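PDB 2HYT: TetR-family transcriptional regulator from Pectobacterium atrosepticum, which probably binds cis-regulatory DNA through a helix-turn-helix motif and acts as a transcription factor of the TetR family. Local coordinates for residues Q106-R114 and E163-G171. Numbering follows the deposited sequence.
With EDO (1,2-ethanediol), chain C.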
# COMPACT_ATOMS: atom_id res chain seq x y z
N GLN A 106 8.21 -4.13 -13.00
CA GLN A 106 8.33 -5.24 -12.11
C GLN A 106 9.50 -5.07 -11.17
O GLN A 106 9.41 -5.34 -9.97
CB GLN A 106 8.49 -6.52 -12.93
CG GLN A 106 8.63 -7.75 -12.12
CD GLN A 106 8.88 -8.96 -13.01
OE1 GLN A 106 9.88 -9.00 -13.75
NE2 GLN A 106 7.95 -9.89 -13.02
N ARG A 107 10.65 -4.71 -11.73
CA ARG A 107 11.88 -4.69 -10.97
C ARG A 107 12.05 -3.38 -10.23
O ARG A 107 12.07 -3.37 -9.00
CB ARG A 107 13.03 -4.95 -11.91
CG ARG A 107 13.09 -6.44 -12.30
CD ARG A 107 14.40 -6.75 -13.01
NE ARG A 107 14.43 -6.19 -14.34
CZ ARG A 107 15.52 -6.06 -15.11
NH1 ARG A 107 16.72 -6.42 -14.68
NH2 ARG A 107 15.38 -5.56 -16.34
N ILE A 108 12.10 -2.28 -10.98
CA ILE A 108 12.42 -0.97 -10.38
C ILE A 108 11.34 -0.48 -9.39
O ILE A 108 11.65 -0.04 -8.29
CB ILE A 108 12.64 0.10 -11.45
CG1 ILE A 108 13.84 -0.28 -12.33
CG2 ILE A 108 12.82 1.49 -10.79
CD1 ILE A 108 15.15 -0.34 -11.55
N VAL A 109 10.07 -0.58 -9.78
CA VAL A 109 8.97 -0.07 -8.97
C VAL A 109 8.52 -1.11 -7.95
O VAL A 109 8.44 -0.84 -6.78
CB VAL A 109 7.78 0.38 -9.85
CG1 VAL A 109 6.54 0.78 -9.01
CG2 VAL A 109 8.19 1.49 -10.81
N LEU A 110 8.21 -2.33 -8.40
CA LEU A 110 7.51 -3.28 -7.52
C LEU A 110 8.40 -4.13 -6.66
O LEU A 110 7.91 -4.81 -5.73
CB LEU A 110 6.55 -4.14 -8.37
CG LEU A 110 5.45 -3.39 -9.12
CD1 LEU A 110 4.75 -4.36 -10.07
CD2 LEU A 110 4.42 -2.75 -8.17
N ARG A 111 9.71 -4.10 -6.92
CA ARG A 111 10.70 -4.83 -6.12
C ARG A 111 11.66 -3.81 -5.45
O ARG A 111 11.73 -3.69 -4.22
CB ARG A 111 11.43 -5.85 -6.99
CG ARG A 111 10.49 -7.01 -7.37
CD ARG A 111 11.24 -8.02 -8.18
NE ARG A 111 10.35 -9.06 -8.67
CZ ARG A 111 10.68 -9.96 -9.60
NH1 ARG A 111 11.91 -9.98 -10.11
NH2 ARG A 111 9.78 -10.84 -10.01
N ASP A 112 12.38 -3.04 -6.26
CA ASP A 112 13.43 -2.18 -5.73
C ASP A 112 12.86 -1.02 -4.92
O ASP A 112 13.25 -0.82 -3.77
CB ASP A 112 14.31 -1.64 -6.87
CG ASP A 112 15.03 -2.74 -7.60
OD1 ASP A 112 15.54 -3.68 -6.97
OD2 ASP A 112 15.14 -2.63 -8.83
N ALA A 113 11.99 -0.20 -5.52
CA ALA A 113 11.40 0.92 -4.78
C ALA A 113 10.61 0.43 -3.58
O ALA A 113 10.56 1.10 -2.54
CB ALA A 113 10.49 1.79 -5.67
N ARG A 114 9.94 -0.72 -3.73
CA ARG A 114 9.23 -1.33 -2.60
C ARG A 114 10.14 -1.55 -1.41
O ARG A 114 9.83 -1.10 -0.30
CB ARG A 114 8.61 -2.67 -3.02
CG ARG A 114 7.53 -3.10 -2.09
CD ARG A 114 7.13 -4.53 -2.28
NE ARG A 114 5.94 -4.78 -1.49
CZ ARG A 114 5.33 -5.97 -1.42
NH1 ARG A 114 5.83 -7.01 -2.07
NH2 ARG A 114 4.26 -6.11 -0.70
N GLU A 163 -1.77 -3.35 -4.46
CA GLU A 163 -1.37 -4.53 -3.71
C GLU A 163 -1.27 -5.78 -4.60
O GLU A 163 -0.33 -6.59 -4.48
CB GLU A 163 -2.36 -4.81 -2.57
CG GLU A 163 -1.82 -5.69 -1.50
CD GLU A 163 -0.64 -5.05 -0.73
OE1 GLU A 163 -0.43 -3.80 -0.82
OE2 GLU A 163 0.09 -5.83 -0.08
N ALA A 164 -2.25 -5.93 -5.47
CA ALA A 164 -2.25 -7.07 -6.39
C ALA A 164 -1.02 -7.01 -7.31
O ALA A 164 -0.44 -8.04 -7.62
CB ALA A 164 -3.55 -7.12 -7.17
N ALA A 165 -0.60 -5.82 -7.74
CA ALA A 165 0.63 -5.68 -8.55
C ALA A 165 1.86 -6.14 -7.78
O ALA A 165 2.69 -6.88 -8.32
CB ALA A 165 0.80 -4.27 -9.06
N PHE A 166 1.97 -5.77 -6.51
CA PHE A 166 3.06 -6.28 -5.66
C PHE A 166 3.07 -7.79 -5.62
O PHE A 166 4.14 -8.42 -5.78
CB PHE A 166 2.93 -5.77 -4.23
CG PHE A 166 3.36 -4.34 -4.03
CD1 PHE A 166 4.54 -3.85 -4.60
CD2 PHE A 166 2.64 -3.51 -3.18
CE1 PHE A 166 4.92 -2.53 -4.37
CE2 PHE A 166 3.04 -2.19 -2.97
CZ PHE A 166 4.20 -1.73 -3.55
N TRP A 167 1.89 -8.35 -5.44
CA TRP A 167 1.68 -9.79 -5.30
C TRP A 167 2.12 -10.45 -6.60
O TRP A 167 2.91 -11.41 -6.61
CB TRP A 167 0.23 -10.09 -4.95
CG TRP A 167 -0.06 -11.52 -4.85
CD1 TRP A 167 0.34 -12.38 -3.86
CD2 TRP A 167 -0.81 -12.31 -5.79
NE1 TRP A 167 -0.13 -13.63 -4.11
CE2 TRP A 167 -0.83 -13.62 -5.30
CE3 TRP A 167 -1.48 -12.03 -6.98
CZ2 TRP A 167 -1.47 -14.64 -5.95
CZ3 TRP A 167 -2.12 -13.06 -7.64
CH2 TRP A 167 -2.07 -14.35 -7.15
N ILE A 168 1.69 -9.91 -7.73
CA ILE A 168 2.07 -10.51 -9.02
C ILE A 168 3.59 -10.47 -9.17
O ILE A 168 4.20 -11.45 -9.66
CB ILE A 168 1.39 -9.78 -10.18
CG1 ILE A 168 -0.11 -10.06 -10.17
CG2 ILE A 168 2.00 -10.17 -11.51
CD1 ILE A 168 -0.99 -9.07 -10.97
N ALA A 169 4.21 -9.38 -8.75
CA ALA A 169 5.65 -9.17 -8.90
C ALA A 169 6.48 -10.01 -7.91
O ALA A 169 7.68 -10.15 -8.12
CB ALA A 169 5.99 -7.66 -8.81
N GLU A 170 5.84 -10.58 -6.88
CA GLU A 170 6.46 -11.50 -5.88
C GLU A 170 6.58 -12.94 -6.40
O GLU A 170 7.38 -13.73 -5.86
CB GLU A 170 5.59 -11.62 -4.62
CG GLU A 170 5.74 -10.50 -3.64
CD GLU A 170 4.67 -10.48 -2.55
OE1 GLU A 170 3.72 -11.30 -2.53
OE2 GLU A 170 4.77 -9.61 -1.70
N GLY A 171 5.73 -13.31 -7.35
CA GLY A 171 5.72 -14.67 -7.86
C GLY A 171 7.00 -15.01 -8.63
O GLY A 171 7.65 -14.15 -9.25
C1 EDO C . 0.57 -9.73 -1.00
O1 EDO C . 1.31 -10.95 -0.91
C2 EDO C . 1.54 -8.68 -1.54
O2 EDO C . 2.67 -8.55 -0.67
O HOH W 1 6.87 -7.19 -5.11
O HOH W 2 6.69 -11.79 -10.86
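Glu170 OE2 is gripped by several groups: Arg114 NH1 donates to it in a nearly straight salt bridge of 2.8 Å, meeting the anti side of the carboxylate 26° out of its plane, Arg126 of the second subunit adds another salt bridge, and a hydroxyl of an ethanediol, probably from the crystallisation liquor, donates as well. The same diol oxygen, O2, accepts from Arg114 NH2 at 2.9 Å. With CG anti to the backbone N (chi1 -161°) and an extended chain, Arg114 reaches across Phe166 and lays its guanidinium flat on one ring face, CZ 4.1 Å from the ring centroid, a cation-pi stack with the planes almost parallel. Glu170 OE2 and the diol O2 lie at the guanidinium edge, near its plane, and Gln125 of the second subunit also accepts from NH2.

Behind the ring, Leu110 fills the crossing: its CB lies 3.6 Å from Ala169 CB, while CD2 touches Phe166 CD1 and Ala165 CB. Farther along, Arg111 clasps Ala169 O side-on with NE and NH2, each at 2.9 Å, near the C-terminal end of helix 150-170, where its charge would probably suit the helix dipole. A water joins Leu110 O to Phe166 O. The axes of segments 106-114 (helix 103-117) and 163-170 come within 9.5 Å and cross at -97°, a nearly perpendicular packing within the all-helical C-terminal domain of a TetR-family regulator, its polar rim forming part of the contact with the second subunit.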